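Side-chain contacts in cytolethal distending toxin subunit B (PDB 2F1N), which nicks DNA as the endonuclease subunit of a tripartite bacterial toxin and very probably causes the DNA damage that arrests intoxicated cells in G2/M: residues A19-Q24 against I36-L41; E79-L84 against P90-I95. All blocks are in the same frame, centred on the assembly; numbering follows the deposited sequence.

Contact 1 closes before contact 2 opens along the chain; their centres are about 15 Å apart, and both reach the same large mixed sheet of this DNase I-like fold. In contact 1 the helix 31-42 packs on the inner strand 18-25; in contact 2 the strands 78-83 and 92-98 pair as a hairpin farther out in the same sheet. The helix ties the two together: Val38 CG1 packs 4.0 Å from Trp82 CZ3, and Arg39 NH1 probably donates a hydrogen bond to Leu84 O. Contact 1 is nearer the centre of the chain, whereas the hairpin is partly exposed. One helix thus covers both an inner strand and the face of the hairpin that carries Trp82 and Val93.

Contact 1: residues A19-Q24 against I36-L41; sequences ATWNLQ and INVRQL
Trp21 reaches from its strand to the helix and meets Asn37 with the far rim of its indole: CH2 lies 3.6 Å from Asn37 CB. With CG anti to the backbone N (chi1 -170°), the long side chain spans much of the 11.2 Å between the axes of segments 19-24 and 36-41, which suits a large aromatic to this place. Only the aliphatic root of Asn37 touches the ring; its amide plane stands 86° from the indole plane. This residue is partly exposed and forms the solvent side of the contact, although its CB makes the closest approach. Val38, Leu23 and Trp21 form the buried apolar side. The CG2 branch of Val38 approaches the indole edge near the ring plane, 4.2 Å from Trp21 CZ3, and meets Leu23 CD2 at 3.8 Å. Strand 18-25 and helix 31-42 begin a beta-alpha-beta unit completed by strand 50-56, and segments 19-24 and 36-41 run nearly antiparallel (174°). Leu23 also braces the indole from within its own strand, with CB 3.7 Å above one ring face toward the rim. The polar end of Trp21 is satisfied away from the helix, where NE1 donates to His254 O.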
ATOM      1  N   ALA A  19       4.452  -5.679   0.513  1.00 13.12           N
ATOM      2  CA  ALA A  19       3.212  -6.464   0.369  1.00 11.63           C
ATOM      3  C   ALA A  19       1.993  -5.585   0.562  1.00 11.17           C
ATOM      4  O   ALA A  19       2.093  -4.424   0.957  1.00 11.22           O
ATOM      5  CB  ALA A  19       3.184  -7.629   1.446  1.00 11.63           C
ATOM      6  N   THR A  20       0.829  -6.119   0.202  1.00 11.95           N
ATOM      7  CA  THR A  20      -0.411  -5.403   0.399  1.00 11.13           C
ATOM      8  C   THR A  20      -1.453  -6.383   0.962  1.00 11.12           C
ATOM      9  O   THR A  20      -1.451  -7.574   0.584  1.00 11.87           O
ATOM     10  CB  THR A  20      -0.858  -4.788  -0.943  1.00 11.90           C
ATOM     11  OG1 THR A  20      -2.127  -4.153  -0.766  1.00 12.31           O
ATOM     12  CG2 THR A  20      -1.126  -5.871  -2.014  1.00 10.99           C
ATOM     13  N   TRP A  21      -2.273  -5.908   1.902  1.00 10.40           N
ATOM     14  CA  TRP A  21      -3.332  -6.736   2.435  1.00 10.35           C
ATOM     15  C   TRP A  21      -4.585  -5.926   2.788  1.00 11.25           C
ATOM     16  O   TRP A  21      -4.515  -4.938   3.519  1.00 10.39           O
ATOM     17  CB  TRP A  21      -2.780  -7.447   3.700  1.00 10.31           C
ATOM     18  CG  TRP A  21      -3.723  -8.532   4.217  1.00 13.23           C
ATOM     19  CD1 TRP A  21      -4.586  -9.288   3.473  1.00 14.24           C
ATOM     20  CD2 TRP A  21      -3.918  -8.925   5.585  1.00 17.30           C
ATOM     21  NE1 TRP A  21      -5.297 -10.151   4.295  1.00 17.20           N
ATOM     22  CE2 TRP A  21      -4.901  -9.940   5.595  1.00 18.73           C
ATOM     23  CE3 TRP A  21      -3.344  -8.530   6.811  1.00 18.37           C
ATOM     24  CZ2 TRP A  21      -5.318 -10.569   6.781  1.00 21.13           C
ATOM     25  CZ3 TRP A  21      -3.756  -9.133   7.979  1.00 22.81           C
ATOM     26  CH2 TRP A  21      -4.736 -10.157   7.960  1.00 23.61           C
ATOM     27  N   ASN A  22      -5.738  -6.331   2.250  1.00 10.33           N
ATOM     28  CA  ASN A  22      -6.988  -5.738   2.675  1.00 11.61           C
ATOM     29  C   ASN A  22      -7.479  -6.647   3.802  1.00 12.06           C
ATOM     30  O   ASN A  22      -7.828  -7.816   3.573  1.00 12.39           O
ATOM     31  CB  ASN A  22      -7.965  -5.742   1.485  1.00 11.39           C
ATOM     32  CG  ASN A  22      -9.364  -5.242   1.831  1.00 14.48           C
ATOM     33  OD1 ASN A  22      -9.776  -5.287   2.968  1.00 12.49           O
ATOM     34  ND2 ASN A  22     -10.105  -4.794   0.825  1.00 13.32           N
ATOM     35  N   LEU A  23      -7.431  -6.144   5.021  1.00 12.57           N
ATOM     36  CA  LEU A  23      -7.695  -7.025   6.143  1.00 14.16           C
ATOM     37  C   LEU A  23      -9.154  -7.015   6.562  1.00 13.74           C
ATOM     38  O   LEU A  23      -9.512  -7.750   7.506  1.00 14.15           O
ATOM     39  CB  LEU A  23      -6.715  -6.809   7.293  1.00 16.37           C
ATOM     40  CG  LEU A  23      -6.576  -5.504   8.050  1.00 16.56           C
ATOM     41  CD1 LEU A  23      -7.733  -5.393   9.061  1.00 17.86           C
ATOM     42  CD2 LEU A  23      -5.257  -5.427   8.777  1.00 20.20           C
ATOM     43  N   GLN A  24      -9.987  -6.257   5.840  1.00 14.00           N
ATOM     44  CA  GLN A  24     -11.441  -6.272   6.048  1.00 14.59           C
ATOM     45  C   GLN A  24     -11.752  -6.070   7.521  1.00 16.43           C
ATOM     46  O   GLN A  24     -12.548  -6.829   8.120  1.00 16.67           O
ATOM     47  CB  GLN A  24     -12.031  -7.580   5.513  1.00 16.09           C
ATOM     48  CG  GLN A  24     -12.070  -7.598   3.995  1.00 17.75           C
ATOM     49  CD  GLN A  24     -13.003  -8.709   3.440  1.00 20.91           C
ATOM     50  OE1 GLN A  24     -13.073  -9.809   3.996  1.00 20.74           O
ATOM     51  NE2 GLN A  24     -13.738  -8.388   2.386  1.00 19.15           N
ATOM     52  N   ILE A  36      -1.509  -9.963  15.828  1.00 16.32           N
ATOM     53  CA  ILE A  36      -1.048 -11.255  15.308  1.00 18.11           C
ATOM     54  C   ILE A  36      -0.690 -11.246  13.828  1.00 16.46           C
ATOM     55  O   ILE A  36       0.462 -11.467  13.485  1.00 16.98           O
ATOM     56  CB  ILE A  36      -2.076 -12.389  15.630  1.00 18.85           C
ATOM     57  CG1 ILE A  36      -2.502 -12.291  17.088  1.00 21.42           C
ATOM     58  CG2 ILE A  36      -1.471 -13.774  15.287  1.00 22.92           C
ATOM     59  CD1 ILE A  36      -1.417 -12.628  18.062  1.00 27.02           C
ATOM     60  N   ASN A  37      -1.651 -10.957  12.956  1.00 15.41           N
ATOM     61  CA  ASN A  37      -1.456 -11.170  11.517  1.00 15.52           C
ATOM     62  C   ASN A  37      -0.561 -10.133  10.859  1.00 14.70           C
ATOM     63  O   ASN A  37       0.379 -10.489  10.176  1.00 15.55           O
ATOM     64  CB  ASN A  37      -2.782 -11.285  10.797  1.00 16.70           C
ATOM     65  CG  ASN A  37      -3.678 -12.351  11.439  1.00 22.40           C
ATOM     66  OD1 ASN A  37      -3.292 -13.534  11.527  1.00 30.05           O
ATOM     67  ND2 ASN A  37      -4.830 -11.948  11.901  1.00 21.86           N
ATOM     68  N   VAL A  38      -0.814  -8.846  11.083  1.00 12.38           N
ATOM     69  CA  VAL A  38       0.143  -7.859  10.547  1.00 11.58           C
ATOM     70  C   VAL A  38       1.544  -8.011  11.153  1.00 12.69           C
ATOM     71  O   VAL A  38       2.551  -7.917  10.428  1.00 12.00           O
ATOM     72  CB  VAL A  38      -0.380  -6.393  10.782  1.00 10.93           C
ATOM     73  CG1 VAL A  38       0.745  -5.414  10.489  1.00 12.10           C
ATOM     74  CG2 VAL A  38      -1.647  -6.077   9.914  1.00  9.93           C
ATOM     75  N   ARG A  39       1.604  -8.269  12.451  1.00 12.79           N
ATOM     76  CA  ARG A  39       2.881  -8.483  13.125  1.00 14.83           C
ATOM     77  C   ARG A  39       3.717  -9.584  12.459  1.00 15.33           C
ATOM     78  O   ARG A  39       4.915  -9.417  12.244  1.00 15.93           O
ATOM     79  CB  ARG A  39       2.634  -8.852  14.569  1.00 15.65           C
ATOM     80  CG  ARG A  39       3.937  -9.109  15.297  1.00 18.26           C
ATOM     81  CD  ARG A  39       3.738  -9.699  16.662  1.00 21.98           C
ATOM     82  NE  ARG A  39       3.319  -8.702  17.638  1.00 24.89           N
ATOM     83  CZ  ARG A  39       4.174  -7.991  18.392  1.00 26.02           C
ATOM     84  NH1 ARG A  39       5.474  -8.149  18.238  1.00 22.45           N
ATOM     85  NH2 ARG A  39       3.719  -7.123  19.288  1.00 25.22           N
ATOM     86  N   GLN A  40       3.064 -10.697  12.132  1.00 16.24           N
ATOM     87  CA  GLN A  40       3.741 -11.794  11.434  1.00 18.21           C
ATOM     88  C   GLN A  40       4.267 -11.423  10.055  1.00 17.83           C
ATOM     89  O   GLN A  40       5.364 -11.853   9.682  1.00 17.73           O
ATOM     90  CB  GLN A  40       2.837 -13.046  11.397  1.00 19.87           C
ATOM     91  CG  GLN A  40       2.790 -13.875  12.770  1.00 27.26           C
ATOM     92  CD  GLN A  40       3.340 -13.160  14.037  1.00 35.31           C
ATOM     93  OE1 GLN A  40       2.573 -12.875  14.997  1.00 36.01           O
ATOM     94  NE2 GLN A  40       4.662 -12.911  14.065  1.00 36.92           N
ATOM     95  N   LEU A  41       3.515 -10.613   9.303  1.00 16.07           N
ATOM     96  CA  LEU A  41       3.996 -10.151   8.005  1.00 15.92           C
ATOM     97  C   LEU A  41       5.245  -9.269   8.042  1.00 16.52           C
ATOM     98  O   LEU A  41       6.082  -9.364   7.114  1.00 15.87           O
ATOM     99  CB  LEU A  41       2.890  -9.407   7.259  1.00 16.38           C
ATOM    100  CG  LEU A  41       1.814 -10.143   6.479  1.00 20.92           C
ATOM    101  CD1 LEU A  41       2.329 -11.029   5.325  1.00 21.56           C
ATOM    102  CD2 LEU A  41       1.117 -10.991   7.430  1.00 29.62           C
TER

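Contact 2: residues E79-L84 against P90-I95; sequences ELIWNL and PQQVYI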
ATOM      1  N   GLU A  79       1.454   9.557  12.098  1.00 10.37           N
ATOM      2  CA  GLU A  79       2.584   8.630  12.205  1.00 10.05           C
ATOM      3  C   GLU A  79       2.595   8.064  13.608  1.00 10.14           C
ATOM      4  O   GLU A  79       2.563   8.829  14.572  1.00  9.91           O
ATOM      5  CB  GLU A  79       3.903   9.388  12.000  1.00 10.41           C
ATOM      6  CG  GLU A  79       5.141   8.524  12.195  1.00 10.01           C
ATOM      7  CD  GLU A  79       6.378   9.370  12.004  1.00 13.89           C
ATOM      8  OE1 GLU A  79       6.729  10.195  12.891  1.00 14.22           O
ATOM      9  OE2 GLU A  79       6.956   9.262  10.907  1.00 20.83           O
ATOM     10  N   LEU A  80       2.656   6.728  13.716  1.00  9.96           N
ATOM     11  CA  LEU A  80       2.749   6.043  15.003  1.00 12.02           C
ATOM     12  C   LEU A  80       4.000   5.172  15.080  1.00 11.94           C
ATOM     13  O   LEU A  80       4.431   4.619  14.065  1.00 13.31           O
ATOM     14  CB  LEU A  80       1.483   5.174  15.263  1.00 12.24           C
ATOM     15  CG  LEU A  80       0.158   5.655  14.633  1.00 16.25           C
ATOM     16  CD1 LEU A  80      -0.862   4.481  14.542  1.00 18.97           C
ATOM     17  CD2 LEU A  80      -0.435   6.798  15.444  1.00 19.22           C
ATOM     18  N   ILE A  81       4.607   5.069  16.268  1.00 11.76           N
ATOM     19  CA  ILE A  81       5.653   4.107  16.454  1.00 12.85           C
ATOM     20  C   ILE A  81       5.090   2.908  17.186  1.00 13.12           C
ATOM     21  O   ILE A  81       4.361   3.046  18.179  1.00 13.10           O
ATOM     22  CB  ILE A  81       6.912   4.731  17.173  1.00 15.08           C
ATOM     23  CG1 ILE A  81       7.647   5.596  16.161  1.00 19.89           C
ATOM     24  CG2 ILE A  81       7.937   3.639  17.605  1.00 16.65           C
ATOM     25  CD1 ILE A  81       8.799   6.493  16.730  1.00 24.16           C
ATOM     26  N   TRP A  82       5.457   1.727  16.695  1.00 11.02           N
ATOM     27  CA  TRP A  82       4.923   0.476  17.248  1.00 13.52           C
ATOM     28  C   TRP A  82       6.106  -0.351  17.689  1.00 13.78           C
ATOM     29  O   TRP A  82       6.897  -0.871  16.875  1.00 12.65           O
ATOM     30  CB  TRP A  82       4.056  -0.245  16.193  1.00 13.10           C
ATOM     31  CG  TRP A  82       3.331  -1.497  16.645  1.00 13.55           C
ATOM     32  CD1 TRP A  82       3.014  -1.883  17.940  1.00 18.30           C
ATOM     33  CD2 TRP A  82       2.817  -2.513  15.780  1.00 14.40           C
ATOM     34  NE1 TRP A  82       2.323  -3.080  17.908  1.00 15.86           N
ATOM     35  CE2 TRP A  82       2.174  -3.477  16.595  1.00 16.53           C
ATOM     36  CE3 TRP A  82       2.803  -2.684  14.382  1.00 16.77           C
ATOM     37  CZ2 TRP A  82       1.562  -4.631  16.058  1.00 17.35           C
ATOM     38  CZ3 TRP A  82       2.150  -3.830  13.834  1.00 18.96           C
ATOM     39  CH2 TRP A  82       1.537  -4.770  14.690  1.00 15.88           C
ATOM     40  N   ASN A  83       6.250  -0.458  19.021  1.00 15.37           N
ATOM     41  CA  ASN A  83       7.393  -1.191  19.591  1.00 17.32           C
ATOM     42  C   ASN A  83       7.044  -2.663  19.589  1.00 18.51           C
ATOM     43  O   ASN A  83       6.017  -3.037  20.141  1.00 18.67           O
ATOM     44  CB  ASN A  83       7.691  -0.708  21.025  1.00 17.19           C
ATOM     45  CG  ASN A  83       9.035  -1.235  21.570  1.00 23.59           C
ATOM     46  OD1 ASN A  83       9.509  -2.285  21.173  1.00 28.75           O
ATOM     47  ND2 ASN A  83       9.633  -0.492  22.494  1.00 28.94           N
ATOM     48  N   LEU A  84       7.863  -3.495  18.951  1.00 18.97           N
ATOM     49  CA  LEU A  84       7.485  -4.896  18.719  1.00 23.02           C
ATOM     50  C   LEU A  84       8.200  -5.852  19.670  1.00 27.01           C
ATOM     51  O   LEU A  84       7.767  -6.993  19.850  1.00 27.40           O
ATOM     52  CB  LEU A  84       7.791  -5.311  17.269  1.00 22.35           C
ATOM     53  CG  LEU A  84       6.999  -4.610  16.159  1.00 21.77           C
ATOM     54  CD1 LEU A  84       7.450  -5.058  14.793  1.00 23.04           C
ATOM     55  CD2 LEU A  84       5.478  -4.895  16.319  1.00 22.14           C
ATOM     56  N   PRO A  90      13.874  -6.910  14.222  1.00 40.34           N
ATOM     57  CA  PRO A  90      12.980  -5.801  13.861  1.00 36.82           C
ATOM     58  C   PRO A  90      12.293  -5.262  15.138  1.00 33.69           C
ATOM     59  O   PRO A  90      11.220  -5.726  15.489  1.00 32.45           O
ATOM     60  CB  PRO A  90      11.994  -6.455  12.879  1.00 36.78           C
ATOM     61  CG  PRO A  90      12.039  -7.924  13.133  1.00 39.13           C
ATOM     62  CD  PRO A  90      13.236  -8.222  14.000  1.00 39.97           C
ATOM     63  N   GLN A  91      12.933  -4.308  15.826  1.00 30.62           N
ATOM     64  CA  GLN A  91      12.528  -3.931  17.191  1.00 27.31           C
ATOM     65  C   GLN A  91      11.327  -2.959  17.203  1.00 24.90           C
ATOM     66  O   GLN A  91      10.459  -3.017  18.071  1.00 22.68           O
ATOM     67  CB  GLN A  91      13.715  -3.316  17.948  1.00 29.21           C
ATOM     68  CG  GLN A  91      14.952  -4.242  18.076  1.00 30.83           C
ATOM     69  CD  GLN A  91      16.045  -3.688  19.007  1.00 36.59           C
ATOM     70  OE1 GLN A  91      16.530  -4.397  19.886  1.00 38.55           O
ATOM     71  NE2 GLN A  91      16.443  -2.432  18.792  1.00 37.90           N
ATOM     72  N   GLN A  92      11.277  -2.048  16.249  1.00 21.99           N
ATOM     73  CA  GLN A  92      10.106  -1.163  16.156  1.00 21.61           C
ATOM     74  C   GLN A  92       9.748  -0.909  14.704  1.00 19.45           C
ATOM     75  O   GLN A  92      10.609  -0.955  13.811  1.00 18.61           O
ATOM     76  CB  GLN A  92      10.373   0.177  16.817  1.00 22.52           C
ATOM     77  CG  GLN A  92      10.737   0.117  18.292  1.00 28.88           C
ATOM     78  CD  GLN A  92      10.636   1.482  18.943  1.00 34.51           C
ATOM     79  OE1 GLN A  92       9.900   1.657  19.931  1.00 38.35           O
ATOM     80  NE2 GLN A  92      11.371   2.448  18.401  1.00 30.92           N
ATOM     81  N   VAL A  93       8.490  -0.573  14.465  1.00 17.03           N
ATOM     82  CA  VAL A  93       8.106  -0.210  13.103  1.00 13.95           C
ATOM     83  C   VAL A  93       7.305   1.091  13.163  1.00 13.47           C
ATOM     84  O   VAL A  93       6.778   1.452  14.234  1.00 13.32           O
ATOM     85  CB  VAL A  93       7.296  -1.329  12.377  1.00 14.56           C
ATOM     86  CG1 VAL A  93       8.180  -2.600  12.072  1.00 13.83           C
ATOM     87  CG2 VAL A  93       5.980  -1.651  13.118  1.00 13.72           C
ATOM     88  N   TYR A  94       7.185   1.750  12.024  1.00 10.94           N
ATOM     89  CA  TYR A  94       6.416   2.985  11.894  1.00 10.51           C
ATOM     90  C   TYR A  94       5.110   2.697  11.174  1.00 10.14           C
ATOM     91  O   TYR A  94       5.076   1.975  10.185  1.00 11.72           O
ATOM     92  CB  TYR A  94       7.233   4.041  11.084  1.00 11.59           C
ATOM     93  CG  TYR A  94       8.349   4.635  11.903  1.00 11.78           C
ATOM     94  CD1 TYR A  94       9.564   3.983  12.008  1.00 17.21           C
ATOM     95  CD2 TYR A  94       8.153   5.846  12.559  1.00 18.42           C
ATOM     96  CE1 TYR A  94      10.612   4.531  12.802  1.00 17.34           C
ATOM     97  CE2 TYR A  94       9.150   6.409  13.308  1.00 23.10           C
ATOM     98  CZ  TYR A  94      10.394   5.752  13.405  1.00 24.32           C
ATOM     99  OH  TYR A  94      11.405   6.311  14.152  1.00 29.94           O
ATOM    100  N   ILE A  95       3.988   3.237  11.689  1.00  9.69           N
ATOM    101  CA  ILE A  95       2.702   3.080  11.005  1.00  9.36           C
ATOM    102  C   ILE A  95       2.213   4.424  10.543  1.00  9.11           C
ATOM    103  O   ILE A  95       2.221   5.393  11.322  1.00 11.39           O
ATOM    104  CB  ILE A  95       1.628   2.467  11.992  1.00  9.81           C
ATOM    105  CG1 ILE A  95       2.087   1.093  12.530  1.00 11.00           C
ATOM    106  CG2 ILE A  95       0.283   2.316  11.235  1.00 10.50           C
ATOM    107  CD1 ILE A  95       1.058   0.518  13.583  1.00 12.88           C
TER
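Pro90 and Gln91 lead into the second strand, and both meet Leu84: Pro90 O lies 3.9 Å from Leu84 CB, while Gln91 O accepts a hydrogen bond from Leu84 N. Gln92 faces Asn83 in a non-hydrogen-bonded pair on the more exposed face of the hairpin, where polar side chains suit the solvent-exposed position. Val93 turns to the buried face. Its CG2 touches Trp82 CE3 at 3.6 Å and its CG1 meets Leu84 CD1, so the two branches serve two neighbours. Leu84 CD2 in turn sits over the centre of the indole, 3.5 Å above its plane, and Ile42 of helix 31-42 packs against Trp82, Leu84 and Val93. Next, Tyr94 lies alongside Ile81, both side chains pointing the same way, with Tyr94 CE2 only 3.3 Å from Ile81 CG1. Glu79 brings its carboxylate near the same ring, but its OE1 is hydrogen-bonded to Thr66 and its OE2 is salt-bridged to Arg68. Ile95 ends the segment on the buried face: with CG1 beside the backbone N (chi1 -59°), its CD1 reaches Trp82 CE3 at 3.7 Å. Paired N-H···O bonds satisfy the backbone groups of Leu80 with Ile95 and Trp82 with Val93, while the alternating side chains give the hairpin one apolar face for the helix and one mixed face that tolerates water.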